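Local coordinates for protein endo-beta-mannanase (Rhizomucor miehei, PDB 4QP0) that probably cleaves internal beta-1,4-mannosidic linkages at random in mannans, galactomannans and glucomannans, as a secreted glycoside hydrolase of family 5, at residues V303-Y306 / P307-G311; S42-S46 / L47-V51; T350-A353 / D354-K358. All coordinates share one frame; numbering follows the deposited sequence.

Overall arrangement
All three contacts are local, lie on the outer helical layer of a TIM barrel and are partly buried, with one flank inward and the other toward solvent. Contacts 1 and 3 each join successive turns inside one helix, 299-315 and 345-358; contact 2 instead ends helix 34-47 and leads into strand 51-55. Contact 3 lies between the others: Gln310 packs on His352, and the carbonyls of Leu47 and Gly48 meet Ala353 CB. Contacts 1 and 2 do not touch, their nearest atoms being about 8 Å apart. Rings carry the inward sides of contacts 1 and 3, whereas contact 2 relies on backbone capping and aliphatic packing.

Contact 1 of 3, residues V303-Y306 / P307-G311; sequences VAQY and PVWQG
From Gln305 O to Trp309 N (2.8 Å) and from Tyr306 O to Gln310 N (2.7 Å) the helix keeps its regular backbone bonds, but it is kinked just before them, where the nitrogens of Pro307 and Val308 lack the regular bond four residues back, to Val303 O and Ala304 O. Pro307 has no N-H to give, and its CD lies 3.6 Å from Val303 O instead. Val308 CG2 lies against Ala304 O, and the same methyl runs alongside the amide of Gln305, whose NE2 lies 3.9 Å away. The aliphatic root of Gln305 does more: CB sits over one face of the Trp309 indole, 4.2 Å from the centroid of the five-membered ring, a CH-pi contact offset toward the ring's rim. Trp309 has CG anti to its own carbonyl carbon (chi1 -64°), which carries the indole back beside the preceding turn. Its far end reaches Tyr306, where CZ3 comes 4.0 Å from the phenol CE2. These two rings meet obliquely, their planes 31° apart. Tyr306 is fixed from beyond the helix: its OH is hydrogen-bonded to the backbone N of Leu296, and its ring packs edge-to-face with Tyr294. Gln310 follows one turn on, with CB and CG lying against Tyr306 O. Beyond CG its chain is extended, and the buried NE2 is hydrogen-bonded to Tyr294 OH and Thr348 O. Trp309 also packs on Ser271 and Ile275 of helix 270-284. Helix 299-315 is the crossover helix of the beta-alpha-beta unit 289-294/299-315/320-323 of the TIM barrel, with Tyr306 packed on Tyr294 of the first strand and Trp309 on the neighbouring helix.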
loop_
_atom_site.group_PDB
_atom_site.type_symbol
_atom_site.label_atom_id
_atom_site.label_comp_id
_atom_site.label_asym_id
_atom_site.label_seq_id
_atom_site.Cartn_x
_atom_site.Cartn_y
_atom_site.Cartn_z
ATOM N N VAL A 303 21.655 -4.650 -6.294
ATOM C CA VAL A 303 22.662 -5.563 -5.702
ATOM C C VAL A 303 23.609 -4.836 -4.735
ATOM O O VAL A 303 24.175 -5.449 -3.826
ATOM C CB VAL A 303 23.458 -6.387 -6.753
ATOM C CG1 VAL A 303 22.517 -7.158 -7.658
ATOM C CG2 VAL A 303 24.396 -5.519 -7.579
ATOM N N ALA A 304 23.742 -3.523 -4.927
ATOM C CA ALA A 304 24.574 -2.665 -4.081
ATOM C C ALA A 304 23.915 -2.291 -2.759
ATOM O O ALA A 304 24.546 -2.381 -1.702
ATOM C CB ALA A 304 24.959 -1.399 -4.835
ATOM N N GLN A 305 22.654 -1.863 -2.819
ATOM C CA GLN A 305 22.017 -1.221 -1.658
ATOM C C GLN A 305 20.936 -2.035 -0.929
ATOM O O GLN A 305 20.747 -1.870 0.275
ATOM C CB GLN A 305 21.504 0.175 -2.024
ATOM C CG GLN A 305 22.560 1.114 -2.613
ATOM C CD GLN A 305 23.688 1.484 -1.650
ATOM O OE1 GLN A 305 24.744 1.950 -2.080
ATOM N NE2 GLN A 305 23.472 1.286 -0.351
ATOM N N TYR A 306 20.238 -2.910 -1.646
ATOM C CA TYR A 306 19.261 -3.804 -1.019
ATOM C C TYR A 306 19.837 -4.592 0.178
ATOM O O TYR A 306 19.236 -4.573 1.252
ATOM C CB TYR A 306 18.616 -4.736 -2.057
ATOM C CG TYR A 306 17.529 -4.103 -2.908
ATOM C CD1 TYR A 306 16.560 -4.892 -3.530
ATOM C CD2 TYR A 306 17.449 -2.720 -3.074
ATOM C CE1 TYR A 306 15.558 -4.321 -4.305
ATOM C CE2 TYR A 306 16.453 -2.149 -3.844
ATOM C CZ TYR A 306 15.512 -2.953 -4.454
ATOM O OH TYR A 306 14.524 -2.373 -5.226
ATOM N N PRO A 307 21.007 -5.262 0.019
ATOM C CA PRO A 307 21.558 -5.961 1.191
ATOM C C PRO A 307 21.818 -5.028 2.371
ATOM O O PRO A 307 21.628 -5.423 3.528
ATOM C CB PRO A 307 22.875 -6.551 0.671
ATOM C CG PRO A 307 22.648 -6.724 -0.788
ATOM C CD PRO A 307 21.792 -5.554 -1.196
ATOM N N VAL A 308 22.230 -3.800 2.070
ATOM C CA VAL A 308 22.472 -2.794 3.096
ATOM C C VAL A 308 21.160 -2.435 3.789
ATOM O O VAL A 308 21.077 -2.485 5.020
ATOM C CB VAL A 308 23.150 -1.526 2.516
ATOM C CG1 VAL A 308 23.477 -0.526 3.620
ATOM C CG2 VAL A 308 24.418 -1.901 1.753
ATOM N N TRP A 309 20.143 -2.099 2.993
ATOM C CA TRP A 309 18.837 -1.681 3.509
ATOM C C TRP A 309 18.165 -2.781 4.274
ATOM O O TRP A 309 17.514 -2.535 5.291
ATOM C CB TRP A 309 17.899 -1.266 2.381
ATOM C CG TRP A 309 18.300 -0.050 1.579
ATOM C CD1 TRP A 309 19.379 0.811 1.784
ATOM C CD2 TRP A 309 17.590 0.506 0.422
ATOM N NE1 TRP A 309 19.388 1.817 0.847
ATOM C CE2 TRP A 309 18.343 1.690 0.003
ATOM C CE3 TRP A 309 16.443 0.148 -0.288
ATOM C CZ2 TRP A 309 17.951 2.461 -1.079
ATOM C CZ3 TRP A 309 16.061 0.932 -1.376
ATOM C CH2 TRP A 309 16.790 2.064 -1.753
ATOM N N GLN A 310 18.298 -4.002 3.764
ATOM C CA GLN A 310 17.653 -5.158 4.360
ATOM C C GLN A 310 18.311 -5.527 5.698
ATOM O O GLN A 310 17.614 -5.799 6.683
ATOM C CB GLN A 310 17.624 -6.321 3.355
ATOM C CG GLN A 310 16.594 -6.104 2.242
ATOM C CD GLN A 310 16.702 -7.081 1.077
ATOM O OE1 GLN A 310 17.606 -7.920 1.022
ATOM N NE2 GLN A 310 15.777 -6.965 0.130
ATOM N N GLY A 311 19.646 -5.499 5.730
ATOM C CA GLY A 311 20.417 -5.631 6.967
ATOM C C GLY A 311 20.072 -4.598 8.026
ATOM O O GLY A 311 20.097 -4.896 9.216
#

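Contact 2 of 3, residues S42-S46 / L47-V51; sequences SDMKS and LGLPV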
loop_
_atom_site.group_PDB
_atom_site.type_symbol
_atom_site.label_atom_id
_atom_site.label_comp_id
_atom_site.label_asym_id
_atom_site.label_seq_id
_atom_site.Cartn_x
_atom_site.Cartn_y
_atom_site.Cartn_z
ATOM N N SER A 42 2.890 -18.360 -7.088
ATOM C CA SER A 42 3.840 -19.482 -7.010
ATOM C C SER A 42 5.298 -19.006 -7.008
ATOM O O SER A 42 6.149 -19.614 -6.357
ATOM C CB SER A 42 3.581 -20.533 -8.098
ATOM O OG SER A 42 3.394 -19.926 -9.356
ATOM N N ASP A 43 5.576 -17.909 -7.718
ATOM C CA ASP A 43 6.895 -17.271 -7.671
ATOM C C ASP A 43 7.171 -16.745 -6.262
ATOM O O ASP A 43 8.237 -17.001 -5.691
ATOM C CB ASP A 43 6.997 -16.120 -8.680
ATOM C CG ASP A 43 7.064 -16.592 -10.131
ATOM O OD1 ASP A 43 6.911 -17.803 -10.408
ATOM O OD2 ASP A 43 7.270 -15.724 -11.007
ATOM N N MET A 44 6.196 -16.024 -5.709
ATOM C CA MET A 44 6.257 -15.524 -4.341
ATOM C C MET A 44 6.544 -16.644 -3.365
ATOM O O MET A 44 7.442 -16.525 -2.537
ATOM C CB MET A 44 4.944 -14.830 -3.954
ATOM C CG MET A 44 4.847 -13.374 -4.366
ATOM S SD MET A 44 3.258 -12.639 -3.908
ATOM C CE MET A 44 3.482 -12.513 -2.135
ATOM N N LYS A 45 5.777 -17.727 -3.471
ATOM C CA LYS A 45 5.936 -18.887 -2.594
ATOM C C LYS A 45 7.369 -19.413 -2.577
ATOM O O LYS A 45 7.979 -19.509 -1.511
ATOM C CB LYS A 45 4.933 -20.000 -2.958
ATOM C CG LYS A 45 5.109 -21.331 -2.219
ATOM C CD LYS A 45 4.991 -21.230 -0.695
ATOM C CE LYS A 45 3.595 -21.585 -0.191
ATOM N NZ LYS A 45 3.529 -21.616 1.299
ATOM N N SER A 46 7.914 -19.727 -3.750
ATOM C CA SER A 46 9.248 -20.349 -3.825
ATOM C C SER A 46 10.352 -19.362 -3.466
ATOM O O SER A 46 11.458 -19.775 -3.108
ATOM C CB SER A 46 9.501 -20.962 -5.201
ATOM O OG SER A 46 9.754 -19.954 -6.158
ATOM N N LEU A 47 10.037 -18.066 -3.557
ATOM C CA LEU A 47 10.943 -16.996 -3.138
ATOM C C LEU A 47 10.841 -16.699 -1.646
ATOM O O LEU A 47 11.638 -15.920 -1.112
ATOM C CB LEU A 47 10.708 -15.721 -3.957
ATOM C CG LEU A 47 11.742 -15.357 -5.036
ATOM C CD1 LEU A 47 12.175 -16.537 -5.901
ATOM C CD2 LEU A 47 11.224 -14.225 -5.904
ATOM N N GLY A 48 9.871 -17.328 -0.983
ATOM C CA GLY A 48 9.703 -17.208 0.467
ATOM C C GLY A 48 9.001 -15.938 0.909
ATOM O O GLY A 48 9.245 -15.428 2.001
ATOM N N LEU A 49 8.128 -15.420 0.058
ATOM C CA LEU A 49 7.379 -14.204 0.379
ATOM C C LEU A 49 5.962 -14.597 0.769
ATOM O O LEU A 49 5.266 -15.226 -0.029
ATOM C CB LEU A 49 7.348 -13.256 -0.821
ATOM C CG LEU A 49 8.660 -12.766 -1.448
ATOM C CD1 LEU A 49 8.383 -12.116 -2.799
ATOM C CD2 LEU A 49 9.419 -11.813 -0.536
ATOM N N PRO A 50 5.534 -14.252 1.998
ATOM C CA PRO A 50 4.193 -14.627 2.451
ATOM C C PRO A 50 3.115 -13.544 2.280
ATOM O O PRO A 50 1.934 -13.822 2.511
ATOM C CB PRO A 50 4.409 -14.904 3.942
ATOM C CG PRO A 50 5.524 -13.987 4.330
ATOM C CD PRO A 50 6.341 -13.689 3.097
ATOM N N VAL A 51 3.509 -12.334 1.889
ATOM C CA VAL A 51 2.552 -11.224 1.759
ATOM C C VAL A 51 2.776 -10.442 0.471
ATOM O O VAL A 51 3.920 -10.206 0.072
ATOM C CB VAL A 51 2.633 -10.229 2.951
ATOM C CG1 VAL A 51 1.682 -9.053 2.744
ATOM C CG2 VAL A 51 2.309 -10.913 4.270
#
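The flat groups that meet here are peptide units: Leu49 N stands above the plane of the Met44 carbonyl, 2.9 Å from its O, and Gly48 N stands still more steeply above that of Lys45, also 2.9 Å from the oxygen. Neither donor uses a lone-pair direction, because the chain is curling over the end of the helix. The Leu49 bond is nonetheless nearly straight at its hydrogen (170°). One residue earlier Leu47 N reaches Asp43 O at 3.0 Å, with a weak second bond to Met44 O. Ser46 OG also makes a weak bond to Asp43 O. The two bonds from Gly48 and Leu49 back into the last turn, together with the positive phi of Gly48 (80°), form a Schellman motif. It closes helix 34-47 and redirects the chain into strand 51-55 of the TIM barrel. Under this cap the side chain of Met44 crosses that of Leu49 at about a right angle, CG meeting CD1 at 4.1 Å. Its thioether is bent at chi3 (73°), and this bend brings CE to 3.2 Å from Val51 O, at the start of the strand. Leu47 lays CB against Asp43 O at 3.3 Å and also packs on Ile345 and Thr350 of helix 345-358. Leu49 packs against Glu22 and Thr24 of strand 17-25, between helix and barrel; Val51 touches both Phe21 of that strand and Ile104 of strand 102-106.

Contact 3 of 3, residues T350-A353 / D354-K358; sequences TNHA and DAMAK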
loop_
_atom_site.group_PDB
_atom_site.type_symbol
_atom_site.label_atom_id
_atom_site.label_comp_id
_atom_site.label_asym_id
_atom_site.label_seq_id
_atom_site.Cartn_x
_atom_site.Cartn_y
_atom_site.Cartn_z
ATOM N N THR A 350 15.927 -13.038 -1.817
ATOM C CA THR A 350 15.805 -14.340 -1.152
ATOM C C THR A 350 16.465 -14.424 0.225
ATOM O O THR A 350 15.818 -14.839 1.196
ATOM C CB THR A 350 16.229 -15.499 -2.095
ATOM O OG1 THR A 350 15.069 -15.978 -2.779
ATOM C CG2 THR A 350 16.877 -16.668 -1.351
ATOM N N ASN A 351 17.734 -14.024 0.311
ATOM C CA ASN A 351 18.455 -14.039 1.583
ATOM C C ASN A 351 17.666 -13.373 2.697
ATOM O O ASN A 351 17.598 -13.892 3.809
ATOM C CB ASN A 351 19.829 -13.384 1.439
ATOM C CG ASN A 351 20.825 -14.272 0.706
ATOM O OD1 ASN A 351 20.524 -15.423 0.356
ATOM N ND2 ASN A 351 22.017 -13.736 0.461
ATOM N N HIS A 352 17.054 -12.233 2.378
ATOM C CA HIS A 352 16.311 -11.453 3.355
ATOM C C HIS A 352 14.983 -12.053 3.705
ATOM O O HIS A 352 14.559 -11.980 4.863
ATOM C CB HIS A 352 16.122 -10.029 2.855
ATOM C CG HIS A 352 15.429 -9.119 3.839
ATOM N ND1 HIS A 352 15.906 -8.892 5.077
ATOM C CD2 HIS A 352 14.263 -8.362 3.719
ATOM C CE1 HIS A 352 15.088 -8.033 5.717
ATOM N NE2 HIS A 352 14.083 -7.712 4.884
ATOM N N ALA A 353 14.305 -12.633 2.716
ATOM C CA ALA A 353 12.995 -13.250 2.940
ATOM C C ALA A 353 13.092 -14.357 3.990
ATOM O O ALA A 353 12.285 -14.402 4.926
ATOM C CB ALA A 353 12.419 -13.782 1.636
ATOM N N ASP A 354 14.101 -15.220 3.840
ATOM C CA ASP A 354 14.384 -16.300 4.794
ATOM C C ASP A 354 14.727 -15.781 6.189
ATOM O O ASP A 354 14.297 -16.357 7.186
ATOM C CB ASP A 354 15.523 -17.202 4.284
ATOM C CG ASP A 354 15.222 -17.824 2.925
ATOM O OD1 ASP A 354 14.093 -18.329 2.713
ATOM O OD2 ASP A 354 16.121 -17.810 2.059
ATOM N N ALA A 355 15.497 -14.697 6.251
ATOM C CA ALA A 355 15.923 -14.116 7.521
ATOM C C ALA A 355 14.753 -13.506 8.305
ATOM O O ALA A 355 14.719 -13.600 9.531
ATOM C CB ALA A 355 17.029 -13.094 7.299
ATOM N N MET A 356 13.800 -12.892 7.605
ATOM C CA MET A 356 12.578 -12.431 8.253
ATOM C C MET A 356 11.678 -13.604 8.644
ATOM O O MET A 356 11.076 -13.593 9.714
ATOM C CB MET A 356 11.810 -11.448 7.360
ATOM C CG MET A 356 12.578 -10.183 7.013
ATOM S SD MET A 356 12.878 -9.108 8.427
ATOM C CE MET A 356 11.419 -8.059 8.349
ATOM N N ALA A 357 11.591 -14.611 7.775
ATOM C CA ALA A 357 10.825 -15.830 8.058
ATOM C C ALA A 357 11.312 -16.508 9.335
ATOM O O ALA A 357 10.509 -16.974 10.149
ATOM C CB ALA A 357 10.919 -16.796 6.885
ATOM N N LYS A 358 12.634 -16.547 9.491
ATOM C CA LYS A 358 13.300 -17.191 10.619
ATOM C C LYS A 358 13.084 -16.449 11.948
ATOM O O LYS A 358 12.933 -17.085 12.986
ATOM C CB LYS A 358 14.798 -17.349 10.309
ATOM C CG LYS A 358 15.584 -18.213 11.287
#
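Met356 lays its CG over one face of the His352 imidazole, 3.8 Å from the ring centroid, toward the rim where CE1 is nearest (3.5 Å). SD follows obliquely, 4.4 Å from the same centroid, a sulfur-aromatic contact. His352 CG is anti to the backbone N (chi1 -177°), bringing the ring forward along the helix to meet Met356, whose chain bends at chi2 and chi3. Met356 N is hydrogen-bonded to His352 O at 3.0 Å, one helical turn back. On another flank Asp354 N bonds to Thr350 O at 3.2 Å, while the carboxylate folds back alongside Thr350, OD2 lying 3.7 Å from CG2 and 3.1 Å from Thr350 O, two acceptors with no hydrogen bond between them. Helix 345-358 follows strand 320-323, the strand that pairs with strand 17-25 to close the TIM barrel, and packs outside that seam. Further out, both imidazole nitrogens are held, ND1 by Glu314 and NE2 by Asp321; two acidic partners would be expected to favour a protonated, positively charged ring. Val313 of helix 299-315 touches both His352 and Met356, and Tyr20 of strand 17-25 touches Met356 from the barrel side.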